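Glucose-6-phosphate isomerase (Thermus thermophilus, PDB 1ZZG) probably catalyses the reversible isomerization of glucose 6-phosphate to fructose 6-phosphate, the second step of glycolysis, which also runs in gluconeogenesis. Local coordinates at residues V194-L199 and D207-G212; V138-L143 and E149-H154; R28-K33 and S39-M44. One frame throughout, in Å; residues are numbered along the deposited sequence.

Interaction 1: residues V194-L199 and D207-G212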
ATOM      1  N   VAL A 194      -1.172  14.581  16.401  1.00 23.09           N
ATOM      2  CA  VAL A 194      -0.459  13.772  15.408  1.00 22.18           C
ATOM      3  C   VAL A 194      -1.172  13.911  14.064  1.00 22.95           C
ATOM      4  O   VAL A 194      -0.540  14.125  13.032  1.00 22.46           O
ATOM      5  CB  VAL A 194      -0.438  12.271  15.792  1.00 21.76           C
ATOM      6  CG1 VAL A 194       0.067  11.433  14.620  1.00 20.27           C
ATOM      7  CG2 VAL A 194       0.449  12.054  17.005  1.00 21.99           C
ATOM      8  N   GLY A 195      -2.495  13.788  14.088  1.00 21.93           N
ATOM      9  CA  GLY A 195      -3.267  13.921  12.865  1.00 21.81           C
ATOM     10  C   GLY A 195      -3.907  15.294  12.709  1.00 22.95           C
ATOM     11  O   GLY A 195      -4.060  15.786  11.593  1.00 24.10           O
ATOM     12  N   LEU A 196      -4.276  15.925  13.822  1.00 21.64           N
ATOM     13  CA  LEU A 196      -4.926  17.233  13.754  1.00 22.46           C
ATOM     14  C   LEU A 196      -4.054  18.334  13.161  1.00 22.09           C
ATOM     15  O   LEU A 196      -4.535  19.134  12.354  1.00 22.46           O
ATOM     16  CB  LEU A 196      -5.420  17.662  15.135  1.00 22.03           C
ATOM     17  CG  LEU A 196      -6.435  16.695  15.748  1.00 23.03           C
ATOM     18  CD1 LEU A 196      -6.858  17.206  17.107  1.00 23.62           C
ATOM     19  CD2 LEU A 196      -7.633  16.539  14.815  1.00 21.55           C
ATOM     20  N   LEU A 197      -2.780  18.375  13.544  1.00 22.15           N
ATOM     21  CA  LEU A 197      -1.883  19.404  13.030  1.00 23.55           C
ATOM     22  C   LEU A 197      -1.761  19.340  11.501  1.00 24.28           C
ATOM     23  O   LEU A 197      -2.036  20.322  10.813  1.00 25.18           O
ATOM     24  CB  LEU A 197      -0.497  19.290  13.679  1.00 24.13           C
ATOM     25  CG  LEU A 197       0.476  20.400  13.252  1.00 23.78           C
ATOM     26  CD1 LEU A 197      -0.128  21.772  13.580  1.00 22.66           C
ATOM     27  CD2 LEU A 197       1.811  20.219  13.959  1.00 23.99           C
ATOM     28  N   PRO A 198      -1.334  18.191  10.947  1.00 25.15           N
ATOM     29  CA  PRO A 198      -1.239  18.162   9.483  1.00 24.78           C
ATOM     30  C   PRO A 198      -2.591  18.417   8.817  1.00 25.29           C
ATOM     31  O   PRO A 198      -2.653  19.086   7.796  1.00 24.91           O
ATOM     32  CB  PRO A 198      -0.681  16.763   9.184  1.00 26.45           C
ATOM     33  CG  PRO A 198      -1.049  15.956  10.418  1.00 27.23           C
ATOM     34  CD  PRO A 198      -0.808  16.943  11.532  1.00 25.04           C
ATOM     35  N   LEU A 199      -3.673  17.901   9.399  1.00 24.68           N
ATOM     36  CA  LEU A 199      -4.998  18.118   8.817  1.00 25.39           C
ATOM     37  C   LEU A 199      -5.378  19.593   8.792  1.00 24.47           C
ATOM     38  O   LEU A 199      -6.082  20.048   7.882  1.00 24.99           O
ATOM     39  CB  LEU A 199      -6.070  17.337   9.573  1.00 25.08           C
ATOM     40  CG  LEU A 199      -6.352  15.929   9.054  1.00 28.48           C
ATOM     41  CD1 LEU A 199      -7.447  15.300   9.909  1.00 29.70           C
ATOM     42  CD2 LEU A 199      -6.781  15.981   7.582  1.00 26.60           C
ATOM     43  N   ASP A 207     -13.157  19.706  13.578  1.00 24.18           N
ATOM     44  CA  ASP A 207     -14.331  19.581  14.440  1.00 24.28           C
ATOM     45  C   ASP A 207     -15.206  18.396  14.010  1.00 23.72           C
ATOM     46  O   ASP A 207     -15.654  17.604  14.842  1.00 23.17           O
ATOM     47  CB  ASP A 207     -15.152  20.877  14.390  1.00 24.77           C
ATOM     48  CG  ASP A 207     -14.359  22.087  14.854  1.00 27.51           C
ATOM     49  OD1 ASP A 207     -14.452  22.438  16.051  1.00 30.20           O
ATOM     50  OD2 ASP A 207     -13.628  22.677  14.026  1.00 29.53           O
ATOM     51  N   ALA A 208     -15.437  18.283  12.704  1.00 22.94           N
ATOM     52  CA  ALA A 208     -16.265  17.212  12.167  1.00 22.61           C
ATOM     53  C   ALA A 208     -15.607  15.863  12.398  1.00 23.61           C
ATOM     54  O   ALA A 208     -16.278  14.880  12.680  1.00 22.96           O
ATOM     55  CB  ALA A 208     -16.513  17.435  10.672  1.00 23.17           C
ATOM     56  N   LEU A 209     -14.285  15.819  12.284  1.00 23.10           N
ATOM     57  CA  LEU A 209     -13.569  14.576  12.503  1.00 25.17           C
ATOM     58  C   LEU A 209     -13.810  14.076  13.931  1.00 24.78           C
ATOM     59  O   LEU A 209     -14.161  12.914  14.132  1.00 26.32           O
ATOM     60  CB  LEU A 209     -12.071  14.787  12.268  1.00 26.22           C
ATOM     61  CG  LEU A 209     -11.160  13.561  12.353  1.00 29.72           C
ATOM     62  CD1 LEU A 209     -11.379  12.648  11.143  1.00 28.79           C
ATOM     63  CD2 LEU A 209      -9.713  14.039  12.409  1.00 29.57           C
ATOM     64  N   LEU A 210     -13.638  14.957  14.915  1.00 22.05           N
ATOM     65  CA  LEU A 210     -13.823  14.572  16.316  1.00 22.99           C
ATOM     66  C   LEU A 210     -15.289  14.281  16.652  1.00 22.86           C
ATOM     67  O   LEU A 210     -15.582  13.423  17.488  1.00 22.66           O
ATOM     68  CB  LEU A 210     -13.252  15.652  17.252  1.00 22.49           C
ATOM     69  CG  LEU A 210     -11.759  15.986  17.064  1.00 23.57           C
ATOM     70  CD1 LEU A 210     -11.319  16.995  18.113  1.00 22.96           C
ATOM     71  CD2 LEU A 210     -10.912  14.718  17.165  1.00 24.43           C
ATOM     72  N   MET A 211     -16.205  14.987  15.996  1.00 22.82           N
ATOM     73  CA  MET A 211     -17.632  14.762  16.214  1.00 23.88           C
ATOM     74  C   MET A 211     -17.981  13.338  15.783  1.00 23.36           C
ATOM     75  O   MET A 211     -18.712  12.633  16.467  1.00 22.53           O
ATOM     76  CB  MET A 211     -18.460  15.738  15.387  1.00 26.02           C
ATOM     77  CG  MET A 211     -18.351  17.187  15.816  1.00 35.43           C
ATOM     78  SD  MET A 211     -19.260  18.227  14.659  1.00 43.97           S
ATOM     79  CE  MET A 211     -20.824  17.272  14.536  1.00 38.05           C
ATOM     80  N   GLY A 212     -17.460  12.928  14.632  1.00 24.21           N
ATOM     81  CA  GLY A 212     -17.719  11.584  14.146  1.00 23.50           C
ATOM     82  C   GLY A 212     -17.147  10.551  15.096  1.00 22.65           C
ATOM     83  O   GLY A 212     -17.769   9.515  15.340  1.00 21.94           O
TER
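L209 sends its CG trans to the backbone N (chi1 -176°), and L196 sends its own trans to the carbonyl carbon (chi1 -60°); these two choices carry the leucine ends into the gap between the helices. The motif is an antiparallel helical hairpin: helix 193-201 and helix 206-221 follow each other through a short link, and the N-to-C directions of 194-199 and 207-212 differ by 150°. Their axes stay 11.7 Å apart at closest approach, too wide for backbone contact, and the nearest CA atoms, those of L196 and L209, are 9.1 Å apart. The gap is therefore bridged by leucine methyls, with no hydrogen bond across it.

L196 turns its CD2 toward the second helix, where the methyl comes within 4.4 Å of L210 CD2 as well as touching L209. L199 approaches from the next turn of the first helix, its side chain set at about a right angle to that of L209. Between G195 and L199 the backbone keeps its regular bond, L199 N to G195 O at 3.1 Å, although the helix is kinked at P198, whose ring nitrogen has no hydrogen to give to the preceding turn.

The four leucines that touch are buried. L84 of helix 79-88 packs against both L199 and L209, while L53 of helix 52-61 reaches L210, so neighbouring helices also cover the leucines. In the two-domain SIS architecture of this family, the hairpin follows the last strand of the five-stranded parallel sheet and lies on the chain before the second sheet's strand 244-249. L209 CD2 meets two methyls of the first helix, L196 CD2 at 4.0 Å and L199 CD1 at 3.6 Å, which lie at about a right angle to each other as seen from it.

Interaction 2: residues V138-L143 and E149-H154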
ATOM      1  N   VAL A 138      19.102  15.462   9.812  1.00 28.15           N
ATOM      2  CA  VAL A 138      19.345  15.893   8.447  1.00 27.03           C
ATOM      3  C   VAL A 138      18.600  17.176   8.103  1.00 27.46           C
ATOM      4  O   VAL A 138      19.195  18.117   7.576  1.00 26.90           O
ATOM      5  CB  VAL A 138      18.951  14.782   7.446  1.00 26.85           C
ATOM      6  CG1 VAL A 138      19.101  15.284   6.024  1.00 26.12           C
ATOM      7  CG2 VAL A 138      19.821  13.555   7.660  1.00 26.01           C
ATOM      8  N   PHE A 139      17.305  17.236   8.399  1.00 27.60           N
ATOM      9  CA  PHE A 139      16.561  18.455   8.081  1.00 29.24           C
ATOM     10  C   PHE A 139      16.994  19.648   8.926  1.00 29.44           C
ATOM     11  O   PHE A 139      16.961  20.775   8.452  1.00 30.30           O
ATOM     12  CB  PHE A 139      15.045  18.238   8.202  1.00 29.99           C
ATOM     13  CG  PHE A 139      14.391  17.865   6.896  1.00 30.91           C
ATOM     14  CD1 PHE A 139      14.365  16.545   6.459  1.00 30.84           C
ATOM     15  CD2 PHE A 139      13.859  18.849   6.071  1.00 30.38           C
ATOM     16  CE1 PHE A 139      13.819  16.216   5.221  1.00 31.22           C
ATOM     17  CE2 PHE A 139      13.312  18.532   4.830  1.00 31.11           C
ATOM     18  CZ  PHE A 139      13.292  17.213   4.402  1.00 31.92           C
ATOM     19  N   LEU A 140      17.403  19.406  10.166  1.00 30.43           N
ATOM     20  CA  LEU A 140      17.834  20.498  11.028  1.00 31.29           C
ATOM     21  C   LEU A 140      18.996  21.252  10.378  1.00 32.02           C
ATOM     22  O   LEU A 140      18.984  22.480  10.311  1.00 32.74           O
ATOM     23  CB  LEU A 140      18.242  19.956  12.389  1.00 32.33           C
ATOM     24  CG  LEU A 140      17.210  20.134  13.505  1.00 35.07           C
ATOM     25  CD1 LEU A 140      17.726  19.506  14.780  1.00 34.76           C
ATOM     26  CD2 LEU A 140      16.935  21.614  13.714  1.00 34.59           C
ATOM     27  N   LYS A 141      19.989  20.512   9.893  1.00 30.66           N
ATOM     28  CA  LYS A 141      21.152  21.094   9.227  1.00 30.80           C
ATOM     29  C   LYS A 141      20.680  21.952   8.047  1.00 31.23           C
ATOM     30  O   LYS A 141      21.128  23.084   7.852  1.00 30.43           O
ATOM     31  CB  LYS A 141      22.071  19.964   8.733  1.00 32.34           C
ATOM     32  CG  LYS A 141      23.331  20.418   7.994  1.00 34.46           C
ATOM     33  CD  LYS A 141      24.056  19.249   7.336  1.00 36.12           C
ATOM     34  CE  LYS A 141      25.243  19.716   6.490  1.00 38.10           C
ATOM     35  NZ  LYS A 141      26.287  20.421   7.282  1.00 40.03           N
ATOM     36  N   TRP A 142      19.746  21.398   7.285  1.00 29.05           N
ATOM     37  CA  TRP A 142      19.183  22.044   6.107  1.00 28.65           C
ATOM     38  C   TRP A 142      18.481  23.347   6.478  1.00 29.56           C
ATOM     39  O   TRP A 142      18.723  24.393   5.870  1.00 29.14           O
ATOM     40  CB  TRP A 142      18.201  21.072   5.447  1.00 28.58           C
ATOM     41  CG  TRP A 142      17.603  21.506   4.151  1.00 28.24           C
ATOM     42  CD1 TRP A 142      18.215  21.552   2.927  1.00 28.49           C
ATOM     43  CD2 TRP A 142      16.242  21.876   3.933  1.00 27.90           C
ATOM     44  NE1 TRP A 142      17.313  21.921   1.960  1.00 26.93           N
ATOM     45  CE2 TRP A 142      16.092  22.127   2.550  1.00 27.84           C
ATOM     46  CE3 TRP A 142      15.129  22.019   4.772  1.00 28.88           C
ATOM     47  CZ2 TRP A 142      14.870  22.510   1.986  1.00 27.55           C
ATOM     48  CZ3 TRP A 142      13.915  22.399   4.214  1.00 27.62           C
ATOM     49  CH2 TRP A 142      13.797  22.641   2.827  1.00 28.43           C
ATOM     50  N   LEU A 143      17.632  23.286   7.497  1.00 27.13           N
ATOM     51  CA  LEU A 143      16.892  24.462   7.940  1.00 27.87           C
ATOM     52  C   LEU A 143      17.809  25.590   8.396  1.00 28.94           C
ATOM     53  O   LEU A 143      17.645  26.739   7.977  1.00 29.07           O
ATOM     54  CB  LEU A 143      15.944  24.087   9.080  1.00 27.44           C
ATOM     55  CG  LEU A 143      14.763  23.187   8.717  1.00 27.31           C
ATOM     56  CD1 LEU A 143      13.956  22.894   9.978  1.00 28.62           C
ATOM     57  CD2 LEU A 143      13.900  23.871   7.669  1.00 25.86           C
ATOM     58  N   GLU A 149      18.550  32.554  11.477  1.00 33.90           N
ATOM     59  CA  GLU A 149      17.848  32.698  12.749  1.00 34.68           C
ATOM     60  C   GLU A 149      16.364  32.377  12.689  1.00 34.67           C
ATOM     61  O   GLU A 149      15.719  32.201  13.721  1.00 36.20           O
ATOM     62  CB  GLU A 149      18.019  34.123  13.286  1.00 35.85           C
ATOM     63  CG  GLU A 149      19.336  34.345  13.973  1.00 35.86           C
ATOM     64  CD  GLU A 149      19.554  33.348  15.087  1.00 37.04           C
ATOM     65  OE1 GLU A 149      18.782  33.367  16.069  1.00 38.00           O
ATOM     66  OE2 GLU A 149      20.493  32.537  14.976  1.00 37.36           O
ATOM     67  N   ASP A 150      15.818  32.305  11.484  1.00 34.41           N
ATOM     68  CA  ASP A 150      14.402  32.032  11.337  1.00 34.75           C
ATOM     69  C   ASP A 150      14.087  30.542  11.216  1.00 33.77           C
ATOM     70  O   ASP A 150      12.951  30.173  10.932  1.00 32.46           O
ATOM     71  CB  ASP A 150      13.861  32.782  10.121  1.00 38.07           C
ATOM     72  CG  ASP A 150      12.355  32.899  10.136  1.00 42.60           C
ATOM     73  OD1 ASP A 150      11.813  33.402  11.145  1.00 45.70           O
ATOM     74  OD2 ASP A 150      11.715  32.489   9.144  1.00 45.63           O
ATOM     75  N   TRP A 151      15.076  29.683  11.444  1.00 31.89           N
ATOM     76  CA  TRP A 151      14.840  28.247  11.331  1.00 31.70           C
ATOM     77  C   TRP A 151      13.832  27.716  12.348  1.00 31.83           C
ATOM     78  O   TRP A 151      12.986  26.887  12.015  1.00 32.19           O
ATOM     79  CB  TRP A 151      16.151  27.453  11.451  1.00 30.28           C
ATOM     80  CG  TRP A 151      16.774  27.411  12.826  1.00 31.17           C
ATOM     81  CD1 TRP A 151      17.691  28.286  13.338  1.00 30.73           C
ATOM     82  CD2 TRP A 151      16.547  26.424  13.845  1.00 30.30           C
ATOM     83  NE1 TRP A 151      18.054  27.903  14.606  1.00 30.88           N
ATOM     84  CE2 TRP A 151      17.370  26.765  14.946  1.00 30.97           C
ATOM     85  CE3 TRP A 151      15.732  25.284  13.936  1.00 28.37           C
ATOM     86  CZ2 TRP A 151      17.401  26.005  16.131  1.00 30.99           C
ATOM     87  CZ3 TRP A 151      15.761  24.528  15.114  1.00 27.91           C
ATOM     88  CH2 TRP A 151      16.592  24.894  16.194  1.00 29.13           C
ATOM     89  N   ARG A 152      13.914  28.198  13.583  1.00 31.96           N
ATOM     90  CA  ARG A 152      13.011  27.736  14.633  1.00 32.54           C
ATOM     91  C   ARG A 152      11.533  27.798  14.277  1.00 32.38           C
ATOM     92  O   ARG A 152      10.758  26.945  14.711  1.00 32.29           O
ATOM     93  CB  ARG A 152      13.253  28.517  15.923  1.00 31.97           C
ATOM     94  CG  ARG A 152      14.645  28.306  16.484  1.00 32.77           C
ATOM     95  CD  ARG A 152      14.822  28.907  17.869  1.00 35.01           C
ATOM     96  NE  ARG A 152      16.163  28.627  18.367  1.00 34.17           N
ATOM     97  CZ  ARG A 152      17.259  29.252  17.948  1.00 36.19           C
ATOM     98  NH1 ARG A 152      17.173  30.208  17.031  1.00 35.67           N
ATOM     99  NH2 ARG A 152      18.446  28.897  18.422  1.00 34.90           N
ATOM    100  N   ARG A 153      11.137  28.793  13.489  1.00 31.41           N
ATOM    101  CA  ARG A 153       9.736  28.924  13.119  1.00 29.89           C
ATOM    102  C   ARG A 153       9.311  27.833  12.143  1.00 29.94           C
ATOM    103  O   ARG A 153       8.120  27.555  12.004  1.00 28.41           O
ATOM    104  CB  ARG A 153       9.468  30.295  12.487  1.00 31.66           C
ATOM    105  CG  ARG A 153       7.982  30.617  12.349  1.00 34.84           C
ATOM    106  CD  ARG A 153       7.724  31.924  11.601  1.00 37.32           C
ATOM    107  NE  ARG A 153       6.291  32.203  11.500  1.00 40.09           N
ATOM    108  CZ  ARG A 153       5.757  33.165  10.749  1.00 40.36           C
ATOM    109  NH1 ARG A 153       6.531  33.956  10.018  1.00 42.18           N
ATOM    110  NH2 ARG A 153       4.443  33.333  10.724  1.00 39.79           N
ATOM    111  N   HIS A 154      10.286  27.219  11.474  1.00 26.91           N
ATOM    112  CA  HIS A 154       9.998  26.180  10.490  1.00 27.39           C
ATOM    113  C   HIS A 154      10.025  24.750  11.041  1.00 26.42           C
ATOM    114  O   HIS A 154       9.888  23.787  10.286  1.00 26.13           O
ATOM    115  CB  HIS A 154      10.974  26.306   9.312  1.00 27.31           C
ATOM    116  CG  HIS A 154      10.793  27.560   8.512  1.00 27.38           C
ATOM    117  ND1 HIS A 154      10.277  27.560   7.234  1.00 27.19           N
ATOM    118  CD2 HIS A 154      11.028  28.858   8.822  1.00 29.57           C
ATOM    119  CE1 HIS A 154      10.201  28.803   6.792  1.00 29.19           C
ATOM    120  NE2 HIS A 154      10.650  29.610   7.737  1.00 28.20           N
TER
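W151 is the first residue along 149-154 to meet the helix, and its CB does so at the backbone, 3.8 Å from L143 O and 4.1 Å from L143 CB. Its CG lies between the backbone N and the carbonyl carbon (chi1 71°), which swings the indole back along the helix to L140. There L140 CD2 lies 3.4 Å from W151 CZ3, approaching the ring obliquely. K144, just beyond 138-143, adds a cation-pi contact to the same indole, and L140 also packs on V325 of the second subunit.

R152 turns away from the helix but covers one face of the indole: its CG sits over the ring centre, 3.5 Å above the W151 plane. Its guanidinium forms a salt bridge with E173, and a long one with E149.

This turn belongs to a beta-alpha-beta crossover, strand 118-124, helix 130-147 and strand 155-159, in which the parallel strands are neighbours in one sheet; 149-154 brings the chain back from the helix to the second strand. R153 makes weak hydrogen bonds to N63 and to A62 O, and packs on W65. At H154 the CB packs against L143 CD2 at 4.1 Å, while the imidazole turns from the helix toward T118. ND1 is hydrogen-bonded to T118 O, and H154 NE2 gives a weak bond of 3.4 Å to D150 OD2, which lies in the ring plane at its edge.

Interaction 3: residues R28-K33 and S39-M44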
ATOM      1  N   ARG A  28     -17.136  -4.590  29.582  1.00 23.90           N
ATOM      2  CA  ARG A  28     -16.996  -4.222  30.993  1.00 23.60           C
ATOM      3  C   ARG A  28     -15.514  -4.237  31.396  1.00 22.35           C
ATOM      4  O   ARG A  28     -15.020  -3.302  32.033  1.00 21.16           O
ATOM      5  CB  ARG A  28     -17.779  -5.203  31.882  1.00 25.83           C
ATOM      6  CG  ARG A  28     -17.836  -4.807  33.364  1.00 24.77           C
ATOM      7  CD  ARG A  28     -18.098  -6.017  34.264  1.00 23.16           C
ATOM      8  NE  ARG A  28     -16.992  -6.974  34.203  1.00 21.85           N
ATOM      9  CZ  ARG A  28     -15.777  -6.757  34.694  1.00 22.99           C
ATOM     10  NH1 ARG A  28     -15.490  -5.616  35.302  1.00 23.74           N
ATOM     11  NH2 ARG A  28     -14.831  -7.671  34.549  1.00 23.86           N
ATOM     12  N   ARG A  29     -14.807  -5.302  31.029  1.00 23.21           N
ATOM     13  CA  ARG A  29     -13.391  -5.418  31.359  1.00 23.10           C
ATOM     14  C   ARG A  29     -12.588  -4.238  30.827  1.00 23.45           C
ATOM     15  O   ARG A  29     -11.689  -3.734  31.502  1.00 24.12           O
ATOM     16  CB  ARG A  29     -12.803  -6.710  30.793  1.00 24.54           C
ATOM     17  CG  ARG A  29     -13.279  -7.969  31.483  1.00 28.41           C
ATOM     18  CD  ARG A  29     -12.543  -9.192  30.960  1.00 29.71           C
ATOM     19  NE  ARG A  29     -12.986 -10.405  31.646  1.00 33.49           N
ATOM     20  CZ  ARG A  29     -12.394 -11.590  31.535  1.00 37.22           C
ATOM     21  NH1 ARG A  29     -11.325 -11.734  30.759  1.00 35.55           N
ATOM     22  NH2 ARG A  29     -12.866 -12.635  32.206  1.00 37.44           N
ATOM     23  N   LEU A  30     -12.907  -3.806  29.613  1.00 22.71           N
ATOM     24  CA  LEU A  30     -12.197  -2.685  29.008  1.00 22.96           C
ATOM     25  C   LEU A  30     -12.492  -1.381  29.747  1.00 22.64           C
ATOM     26  O   LEU A  30     -11.574  -0.637  30.106  1.00 22.45           O
ATOM     27  CB  LEU A  30     -12.590  -2.540  27.535  1.00 22.03           C
ATOM     28  CG  LEU A  30     -11.974  -1.351  26.782  1.00 24.23           C
ATOM     29  CD1 LEU A  30     -10.459  -1.522  26.673  1.00 22.08           C
ATOM     30  CD2 LEU A  30     -12.602  -1.246  25.396  1.00 20.92           C
ATOM     31  N   LEU A  31     -13.773  -1.107  29.973  1.00 22.17           N
ATOM     32  CA  LEU A  31     -14.170   0.117  30.660  1.00 23.08           C
ATOM     33  C   LEU A  31     -13.687   0.166  32.110  1.00 23.07           C
ATOM     34  O   LEU A  31     -13.426   1.250  32.642  1.00 23.89           O
ATOM     35  CB  LEU A  31     -15.696   0.295  30.604  1.00 22.15           C
ATOM     36  CG  LEU A  31     -16.305   0.512  29.209  1.00 23.09           C
ATOM     37  CD1 LEU A  31     -17.816   0.640  29.308  1.00 21.81           C
ATOM     38  CD2 LEU A  31     -15.708   1.768  28.577  1.00 23.36           C
ATOM     39  N   ALA A  32     -13.559  -0.997  32.746  1.00 23.46           N
ATOM     40  CA  ALA A  32     -13.092  -1.044  34.129  1.00 24.82           C
ATOM     41  C   ALA A  32     -11.642  -0.576  34.219  1.00 25.13           C
ATOM     42  O   ALA A  32     -11.199  -0.111  35.267  1.00 24.44           O
ATOM     43  CB  ALA A  32     -13.214  -2.463  34.693  1.00 23.27           C
ATOM     44  N   LYS A  33     -10.911  -0.695  33.113  1.00 24.02           N
ATOM     45  CA  LYS A  33      -9.503  -0.304  33.081  1.00 26.70           C
ATOM     46  C   LYS A  33      -9.256   1.200  32.975  1.00 28.00           C
ATOM     47  O   LYS A  33      -8.129   1.654  33.173  1.00 28.19           O
ATOM     48  CB  LYS A  33      -8.786  -1.012  31.926  1.00 24.05           C
ATOM     49  CG  LYS A  33      -8.647  -2.516  32.094  1.00 24.06           C
ATOM     50  CD  LYS A  33      -8.030  -3.147  30.848  1.00 23.89           C
ATOM     51  CE  LYS A  33      -7.831  -4.641  31.038  1.00 25.52           C
ATOM     52  NZ  LYS A  33      -7.240  -5.297  29.841  1.00 27.20           N
ATOM     53  N   SER A  39      -3.204   2.672  31.574  1.00 29.00           N
ATOM     54  CA  SER A  39      -4.094   1.750  30.876  1.00 28.02           C
ATOM     55  C   SER A  39      -4.062   1.990  29.363  1.00 25.79           C
ATOM     56  O   SER A  39      -4.575   1.186  28.583  1.00 26.02           O
ATOM     57  CB  SER A  39      -5.526   1.885  31.406  1.00 27.67           C
ATOM     58  OG  SER A  39      -6.044   3.179  31.169  1.00 31.29           O
ATOM     59  N   MET A  40      -3.458   3.103  28.958  1.00 24.11           N
ATOM     60  CA  MET A  40      -3.333   3.453  27.541  1.00 23.36           C
ATOM     61  C   MET A  40      -4.670   3.551  26.794  1.00 22.86           C
ATOM     62  O   MET A  40      -4.755   3.221  25.611  1.00 22.57           O
ATOM     63  CB  MET A  40      -2.419   2.437  26.846  1.00 24.72           C
ATOM     64  CG  MET A  40      -1.023   2.340  27.454  1.00 26.11           C
ATOM     65  SD  MET A  40      -0.208   3.956  27.584  1.00 30.30           S
ATOM     66  CE  MET A  40       0.143   4.318  25.855  1.00 28.27           C
ATOM     67  N   LEU A  41      -5.705   4.023  27.485  1.00 21.76           N
ATOM     68  CA  LEU A  41      -7.034   4.167  26.898  1.00 22.56           C
ATOM     69  C   LEU A  41      -7.398   5.626  26.601  1.00 21.68           C
ATOM     70  O   LEU A  41      -8.568   5.946  26.385  1.00 22.60           O
ATOM     71  CB  LEU A  41      -8.082   3.553  27.839  1.00 23.22           C
ATOM     72  CG  LEU A  41      -7.837   2.078  28.200  1.00 22.42           C
ATOM     73  CD1 LEU A  41      -8.974   1.556  29.074  1.00 24.33           C
ATOM     74  CD2 LEU A  41      -7.728   1.256  26.932  1.00 22.21           C
ATOM     75  N   GLY A  42      -6.393   6.502  26.584  1.00 22.00           N
ATOM     76  CA  GLY A  42      -6.628   7.914  26.321  1.00 19.52           C
ATOM     77  C   GLY A  42      -7.268   8.217  24.972  1.00 21.00           C
ATOM     78  O   GLY A  42      -7.826   9.296  24.775  1.00 20.02           O
ATOM     79  N   TRP A  43      -7.183   7.280  24.033  1.00 19.29           N
ATOM     80  CA  TRP A  43      -7.770   7.491  22.710  1.00 20.64           C
ATOM     81  C   TRP A  43      -9.292   7.604  22.762  1.00 20.14           C
ATOM     82  O   TRP A  43      -9.919   8.072  21.812  1.00 22.25           O
ATOM     83  CB  TRP A  43      -7.369   6.367  21.753  1.00 18.47           C
ATOM     84  CG  TRP A  43      -7.567   5.002  22.314  1.00 20.64           C
ATOM     85  CD1 TRP A  43      -6.656   4.260  23.007  1.00 21.41           C
ATOM     86  CD2 TRP A  43      -8.765   4.222  22.260  1.00 19.48           C
ATOM     87  NE1 TRP A  43      -7.214   3.063  23.390  1.00 22.03           N
ATOM     88  CE2 TRP A  43      -8.508   3.014  22.944  1.00 21.42           C
ATOM     89  CE3 TRP A  43     -10.033   4.426  21.698  1.00 21.54           C
ATOM     90  CZ2 TRP A  43      -9.472   2.013  23.083  1.00 20.80           C
ATOM     91  CZ3 TRP A  43     -10.994   3.429  21.837  1.00 22.08           C
ATOM     92  CH2 TRP A  43     -10.706   2.238  22.524  1.00 22.12           C
ATOM     93  N   MET A  44      -9.891   7.179  23.869  1.00 20.84           N
ATOM     94  CA  MET A  44     -11.341   7.274  24.013  1.00 21.93           C
ATOM     95  C   MET A  44     -11.729   8.722  24.296  1.00 22.42           C
ATOM     96  O   MET A  44     -12.831   9.158  23.964  1.00 22.72           O
ATOM     97  CB  MET A  44     -11.829   6.413  25.180  1.00 21.28           C
ATOM     98  CG  MET A  44     -11.504   4.936  25.080  1.00 21.91           C
ATOM     99  SD  MET A  44     -12.021   4.071  26.590  1.00 24.85           S
ATOM    100  CE  MET A  44     -11.598   2.386  26.181  1.00 20.38           C
TER
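The chain folds back on itself between K33 and S39, whose CA atoms are 6.2 Å apart, so that the C-terminal part of helix 20-32 faces the irregular segment 39-44. At this narrow end S39 CB approaches K33 O to 3.2 Å, and S39 OG has a weak hydrogen bond to E36 O within the intervening loop.

L41 wedges its isobutyl group against L30 and K33. L41 CD1 lies 3.6 Å from L30 O and 3.8 Å from K33 CB, while L41 CD2 meets L30 CD1 at 3.9 Å. K33 contributes only the root of its side chain to this packing; the extended remainder runs off to a salt bridge with E390.

L30 and M44 meet end to end, methyl against branched tip. L30 CG stands trans to the backbone N (chi1 177°), aiming its branched end at 39-44, and M44 is stretched out beyond CG, with chi3 at 178°. M44 CE consequently arrives at the fork of L30, 3.8 Å from L30 CG. Nearer its root, M44 CG rests 3.6 Å above the plane of the W43 ring, toward the rim.

W383 and A386 of helix 371-391 pack on L30, and W383 also meets the W43 ring edge-to-face; N217 of helix 206-221 hydrogen-bonds M44 O, joining the loop to a second helix.

The three contacts follow one another along the chain without nesting: interaction 3 closes before interaction 2 opens, and interaction 2 before interaction 1. None touches another. Interactions 1 and 3 are the closest pair by centres, 21 Å apart with nearest atoms about 8 Å apart, and helix 206-221 connects them, carrying 207-212 and, further on, N217. Interactions 1 and 2 have centres 27 Å apart, linked through strand 155-159, which follows H154 and packs against V194 and L197. Interactions 2 and 3 are separated by 39 Å between centres. All three lie away from the predicted active-site residues E267 and K406, and are packing contacts of the scaffold.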